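Local coordinates for mandelate racemase/muconate lactonizing protein (Alicyclobacillus acidocaldarius LAA1, PDB 3QLD) that belongs to the mandelate racemase/muconate lactonizing family of the enolase superfamily, pairing an N-terminal capping domain with a C-terminal TIM-type barrel, at residues V115-A120 / Q125-L130; G278-A283 / A313-M318. All blocks are in the same frame, centred on the assembly; numbering follows the deposited sequence.

Interaction 1: V115-A120 / Q125-L130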
loop_
_atom_site.group_PDB
_atom_site.type_symbol
_atom_site.label_atom_id
_atom_site.label_comp_id
_atom_site.label_asym_id
_atom_site.label_seq_id
_atom_site.Cartn_x
_atom_site.Cartn_y
_atom_site.Cartn_z
ATOM N N VAL A 115 -8.844 17.600 -11.331
ATOM C CA VAL A 115 -8.601 18.016 -12.718
ATOM C C VAL A 115 -9.843 17.757 -13.639
ATOM O O VAL A 115 -10.231 18.622 -14.460
ATOM C CB VAL A 115 -7.354 17.374 -13.279
ATOM C CG1 VAL A 115 -7.147 17.732 -14.750
ATOM C CG2 VAL A 115 -6.162 17.848 -12.482
ATOM N N TRP A 116 -10.461 16.589 -13.491
ATOM C CA TRP A 116 -11.752 16.301 -14.142
ATOM C C TRP A 116 -12.805 17.360 -13.806
ATOM O O TRP A 116 -13.617 17.774 -14.673
ATOM C CB TRP A 116 -12.267 14.917 -13.728
ATOM C CG TRP A 116 -11.753 13.799 -14.582
ATOM C CD1 TRP A 116 -10.716 12.958 -14.309
ATOM C CD2 TRP A 116 -12.290 13.367 -15.842
ATOM N NE1 TRP A 116 -10.547 12.051 -15.333
ATOM C CE2 TRP A 116 -11.521 12.266 -16.272
ATOM C CE3 TRP A 116 -13.373 13.793 -16.633
ATOM C CZ2 TRP A 116 -11.772 11.600 -17.472
ATOM C CZ3 TRP A 116 -13.611 13.129 -17.865
ATOM C CH2 TRP A 116 -12.811 12.047 -18.255
ATOM N N ASP A 117 -12.808 17.781 -12.547
ATOM C CA ASP A 117 -13.813 18.666 -12.033
ATOM C C ASP A 117 -13.556 20.048 -12.622
ATOM O O ASP A 117 -14.498 20.727 -13.043
ATOM C CB ASP A 117 -13.772 18.678 -10.487
ATOM C CG ASP A 117 -14.903 19.468 -9.869
ATOM O OD1 ASP A 117 -16.006 18.890 -9.660
ATOM O OD2 ASP A 117 -14.659 20.692 -9.588
ATOM N N TRP A 118 -12.292 20.472 -12.616
ATOM C CA TRP A 118 -11.901 21.767 -13.187
ATOM C C TRP A 118 -12.265 21.761 -14.660
ATOM O O TRP A 118 -12.865 22.730 -15.141
ATOM C CB TRP A 118 -10.398 22.016 -13.036
ATOM C CG TRP A 118 -9.885 23.019 -14.034
ATOM C CD1 TRP A 118 -9.975 24.399 -13.922
ATOM C CD2 TRP A 118 -9.270 22.754 -15.298
ATOM N NE1 TRP A 118 -9.406 24.987 -15.011
ATOM C CE2 TRP A 118 -8.984 24.013 -15.887
ATOM C CE3 TRP A 118 -8.904 21.572 -15.992
ATOM C CZ2 TRP A 118 -8.356 24.131 -17.135
ATOM C CZ3 TRP A 118 -8.260 21.686 -17.219
ATOM C CH2 TRP A 118 -8.023 22.964 -17.799
ATOM N N TYR A 119 -11.988 20.651 -15.354
ATOM C CA TYR A 119 -12.204 20.565 -16.786
ATOM C C TYR A 119 -13.685 20.716 -17.162
ATOM O O TYR A 119 -14.003 21.414 -18.144
ATOM C CB TYR A 119 -11.609 19.257 -17.369
ATOM C CG TYR A 119 -11.823 19.092 -18.855
ATOM C CD1 TYR A 119 -13.014 18.540 -19.340
ATOM C CD2 TYR A 119 -10.879 19.524 -19.765
ATOM C CE1 TYR A 119 -13.241 18.408 -20.734
ATOM C CE2 TYR A 119 -11.079 19.393 -21.166
ATOM C CZ TYR A 119 -12.268 18.825 -21.623
ATOM O OH TYR A 119 -12.485 18.690 -22.974
ATOM N N ALA A 120 -14.577 20.076 -16.407
ATOM C CA ALA A 120 -16.003 20.278 -16.607
ATOM C C ALA A 120 -16.422 21.746 -16.427
ATOM O O ALA A 120 -17.238 22.261 -17.190
ATOM C CB ALA A 120 -16.830 19.368 -15.676
ATOM N N GLN A 125 -19.489 21.808 -19.183
ATOM C CA GLN A 125 -20.194 20.567 -19.499
ATOM C C GLN A 125 -20.441 19.775 -18.231
ATOM O O GLN A 125 -19.563 19.737 -17.370
ATOM C CB GLN A 125 -19.335 19.737 -20.445
ATOM C CG GLN A 125 -19.167 20.386 -21.812
ATOM C CD GLN A 125 -18.845 19.384 -22.906
ATOM O OE1 GLN A 125 -18.151 18.394 -22.672
ATOM N NE2 GLN A 125 -19.360 19.631 -24.106
ATOM N N PRO A 126 -21.645 19.185 -18.081
ATOM C CA PRO A 126 -21.884 18.295 -16.964
ATOM C C PRO A 126 -20.769 17.231 -16.829
ATOM O O PRO A 126 -20.426 16.528 -17.799
ATOM C CB PRO A 126 -23.225 17.646 -17.312
ATOM C CG PRO A 126 -24.007 18.786 -18.050
ATOM C CD PRO A 126 -22.896 19.549 -18.797
ATOM N N LEU A 127 -20.171 17.155 -15.639
ATOM C CA LEU A 127 -19.129 16.140 -15.360
ATOM C C LEU A 127 -19.626 14.731 -15.631
ATOM O O LEU A 127 -18.928 13.956 -16.262
ATOM C CB LEU A 127 -18.571 16.272 -13.920
ATOM C CG LEU A 127 -17.486 15.228 -13.532
ATOM C CD1 LEU A 127 -16.267 15.229 -14.498
ATOM C CD2 LEU A 127 -16.999 15.555 -12.153
ATOM N N VAL A 128 -20.850 14.406 -15.208
ATOM C CA VAL A 128 -21.388 13.064 -15.478
ATOM C C VAL A 128 -21.472 12.582 -16.995
ATOM O O VAL A 128 -21.069 11.452 -17.347
ATOM C CB VAL A 128 -22.688 12.821 -14.707
ATOM C CG1 VAL A 128 -23.846 13.661 -15.297
ATOM C CG2 VAL A 128 -23.047 11.331 -14.739
ATOM N N GLY A 129 -21.910 13.478 -17.888
ATOM C CA GLY A 129 -21.924 13.205 -19.336
ATOM C C GLY A 129 -20.505 13.082 -19.849
ATOM O O GLY A 129 -20.211 12.343 -20.823
ATOM N N LEU A 130 -19.603 13.802 -19.200
ATOM C CA LEU A 130 -18.213 13.761 -19.620
ATOM C C LEU A 130 -17.622 12.370 -19.423
ATOM O O LEU A 130 -16.814 11.920 -20.236
ATOM C CB LEU A 130 -17.396 14.813 -18.874
ATOM C CG LEU A 130 -17.459 16.245 -19.404
ATOM C CD1 LEU A 130 -16.162 16.878 -19.066
ATOM C CD2 LEU A 130 -17.670 16.317 -20.924
#

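Interaction 2: G278-A283 / A313-M318. With SO4 (sulfate ion), chain C.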
loop_
_atom_site.group_PDB
_atom_site.type_symbol
_atom_site.label_atom_id
_atom_site.label_comp_id
_atom_site.label_asym_id
_atom_site.label_seq_id
_atom_site.Cartn_x
_atom_site.Cartn_y
_atom_site.Cartn_z
ATOM N N GLY A 278 -10.755 7.862 -14.094
ATOM C CA GLY A 278 -10.174 7.035 -15.159
ATOM C C GLY A 278 -9.965 5.580 -14.714
ATOM O O GLY A 278 -10.282 4.620 -15.460
ATOM N N ALA A 279 -9.432 5.410 -13.503
ATOM C CA ALA A 279 -9.326 4.060 -12.913
ATOM C C ALA A 279 -10.673 3.355 -12.684
ATOM O O ALA A 279 -10.801 2.129 -12.943
ATOM C CB ALA A 279 -8.439 4.060 -11.649
ATOM N N THR A 280 -11.669 4.112 -12.249
ATOM C CA THR A 280 -12.992 3.612 -12.062
ATOM C C THR A 280 -13.587 3.109 -13.414
ATOM O O THR A 280 -14.161 2.014 -13.485
ATOM C CB THR A 280 -13.905 4.674 -11.496
ATOM O OG1 THR A 280 -13.407 5.048 -10.210
ATOM C CG2 THR A 280 -15.349 4.136 -11.321
ATOM N N LEU A 281 -13.454 3.904 -14.466
ATOM C CA LEU A 281 -13.942 3.446 -15.820
ATOM C C LEU A 281 -13.232 2.164 -16.258
ATOM O O LEU A 281 -13.895 1.268 -16.792
ATOM C CB LEU A 281 -13.756 4.543 -16.897
ATOM C CG LEU A 281 -14.622 5.776 -16.593
ATOM C CD1 LEU A 281 -14.286 6.976 -17.507
ATOM C CD2 LEU A 281 -16.079 5.436 -16.613
ATOM N N ARG A 282 -11.903 2.093 -16.084
ATOM C CA ARG A 282 -11.160 0.844 -16.367
ATOM C C ARG A 282 -11.593 -0.362 -15.547
ATOM O O ARG A 282 -11.686 -1.469 -16.102
ATOM C CB ARG A 282 -9.654 0.998 -16.270
ATOM C CG ARG A 282 -9.086 1.923 -17.332
ATOM C CD ARG A 282 -7.585 2.023 -17.323
ATOM N NE ARG A 282 -7.082 2.709 -16.121
ATOM C CZ ARG A 282 -6.400 2.080 -15.169
ATOM N NH1 ARG A 282 -5.977 2.740 -14.094
ATOM N NH2 ARG A 282 -6.115 0.785 -15.315
ATOM N N ALA A 283 -11.878 -0.164 -14.254
ATOM C CA ALA A 283 -12.433 -1.224 -13.402
ATOM C C ALA A 283 -13.803 -1.703 -13.864
ATOM O O ALA A 283 -14.116 -2.906 -13.792
ATOM C CB ALA A 283 -12.554 -0.771 -11.914
ATOM N N ALA A 313 -21.711 6.716 -9.583
ATOM C CA ALA A 313 -22.841 5.772 -9.469
ATOM C C ALA A 313 -23.854 5.834 -10.614
ATOM O O ALA A 313 -24.702 4.954 -10.718
ATOM C CB ALA A 313 -23.537 5.973 -8.209
ATOM N N ALA A 314 -23.726 6.853 -11.453
ATOM C CA ALA A 314 -24.505 7.007 -12.689
ATOM C C ALA A 314 -24.000 6.100 -13.846
ATOM O O ALA A 314 -24.656 5.941 -14.897
ATOM C CB ALA A 314 -24.442 8.467 -13.115
ATOM N N LEU A 315 -22.836 5.487 -13.678
ATOM C CA LEU A 315 -22.246 4.744 -14.779
ATOM C C LEU A 315 -23.030 3.443 -15.068
ATOM O O LEU A 315 -23.724 2.916 -14.174
ATOM C CB LEU A 315 -20.741 4.509 -14.576
ATOM C CG LEU A 315 -19.943 5.807 -14.426
ATOM C CD1 LEU A 315 -18.624 5.500 -13.676
ATOM C CD2 LEU A 315 -19.659 6.530 -15.813
ATOM N N PRO A 316 -22.975 2.959 -16.339
ATOM C CA PRO A 316 -23.919 1.914 -16.720
ATOM C C PRO A 316 -23.878 0.646 -15.878
ATOM O O PRO A 316 -24.946 0.164 -15.524
ATOM C CB PRO A 316 -23.554 1.601 -18.186
ATOM C CG PRO A 316 -23.000 2.826 -18.713
ATOM C CD PRO A 316 -22.206 3.425 -17.516
ATOM N N LEU A 317 -22.689 0.128 -15.531
ATOM C CA LEU A 317 -22.622 -1.146 -14.766
ATOM C C LEU A 317 -22.966 -1.043 -13.282
ATOM O O LEU A 317 -23.053 -2.073 -12.561
ATOM C CB LEU A 317 -21.278 -1.854 -14.967
ATOM C CG LEU A 317 -21.088 -3.266 -14.353
ATOM C CD1 LEU A 317 -21.592 -4.431 -15.268
ATOM C CD2 LEU A 317 -19.631 -3.485 -14.068
HETATM N N MSE A 318 -23.164 0.178 -12.796
HETATM C CA MSE A 318 -23.517 0.387 -11.410
HETATM C C MSE A 318 -24.926 -0.039 -11.146
HETATM O O MSE A 318 -25.785 0.810 -10.904
HETATM C CB MSE A 318 -23.329 1.849 -11.017
HETATM C CG MSE A 318 -21.942 2.315 -11.294
HETATM SE SE MSE A 318 -20.673 1.361 -10.080
HETATM C CE MSE A 318 -19.384 2.855 -10.070
HETATM S S SO4 C . -4.135 -0.333 -12.345
HETATM O O1 SO4 C . -2.969 0.409 -11.870
HETATM O O2 SO4 C . -5.336 0.178 -11.694
HETATM O O3 SO4 C . -4.336 -0.121 -13.776
HETATM O O4 SO4 C . -3.891 -1.752 -12.068
#

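Interaction 1: V115-A120 / Q125-L130
A tight corner between helix 105-123 and the short helix 127-130 of the N-terminal domain brings Ala-120 against Gln-125 in the turn and Leu-127 in the first turn of the short helix. The chain turns sharply here, and the two alpha carbons of Ala-120 and Gln-125 are 5.1 Å apart. The turn is clasped by one hydrogen bond, from Gln-125 N to Ala-120 O at 3.0 Å; it lies in the carbonyl plane but is bent, with an N-H...O angle of 142°. Pro-126 follows at the N-cap of the short helix, a position where its lack of an N-H costs nothing. The small side chain of Ala-120 lets the backbones come close, with its CB 3.2 Å from Gln-125 O and 4.0 Å from Leu-127 CB.

Beyond this bond the contact is apolar. Leu-127 holds its CG anti to the backbone N (chi1 179°), which sends CD1 across to the long helix, 3.9 Å from Trp-116 CE3 and 3.7 Å from Trp-116 O; the leucine and the indole cross at about a right angle. In enolase-superfamily proteins this domain caps the barrel, and the corner faces it: Leu-127 also touches His-308 of helix 303-313, while the Trp-116 ring meets Phe-277 edge-to-face. One turn further on, Leu-130 points CD1 into the edge of the Tyr-119 ring, close to the ring plane, at 3.6 Å from CD1 of that tyrosine. The same Leu-130 CD1 also lies 4.3 Å from Ala-120 CB, and the Tyr-119 ring and Leu-130 cross at about a right angle. Asp-117 turns away from the short helix, and its buried carboxylate is satisfied elsewhere: OD2 accepts from Trp-45 N, OD1 from His-308 NE2 and Val-356 N.

Interaction 2: G278-A283 / A313-M318
Just three side-chain pairs join Leu-281 and Thr-280 to Leu-315 and Met-318, a buried contact made wholly of apolar atoms, with no hydrogen bond between the segments. Leu-281 CD2 lies nearly equidistant from the two methyls of Leu-315, 3.8 Å from CD2 and 3.9 Å from CD1, and the two leucines cross at about a right angle. Both carry CG anti to the carbonyl carbon, which in Leu-315 (chi1 -59°) extends the branch towards the helix. In the TIM-type barrel, helix 277-289 packs here against the loop that follows helix 303-313. A type I turn from Leu-315 to Met-318, closed by Met-318 N to Leu-315 O, directs Leu-315 to the helix and brings the end of the Met-318 chain within range. Thr-280 offers its CG2 methyl to Leu-315 CD1 and, at 4.4 Å, to CE of Met-318, modelled as selenomethionine, whose flexible chain also reaches strand 293-296. The threonine hydroxyl bonds instead to Gly-276 O. Elsewhere on the helix, Arg-282 NH2 is hydrogen-bonded to O3 of a sulfate ion, modelled unusually short, with NH1 making a weak second bond; Arg-105 and Arg-253 share this anion, which probably comes from the crystallisation liquor.

Overall arrangement
Following the chain from the N terminus, interaction 1 comes first and closes a very short loop, with only four residues between 115-120 and 125-130, at the end of the long helix of the N-terminal domain. The chain then runs through most of the barrel strands and helices before interaction 2 opens; its 29 intervening residues include the end of helix 277-289, strand 293-296 and nearly all of helix 303-313. The two loops are therefore in series, neither nested nor crossed. In space they are neighbours, with centres about 15 Å apart, and they touch where Val-128 CG2 packs on Ala-314 CB at 3.6 Å, joining the capping domain to the barrel.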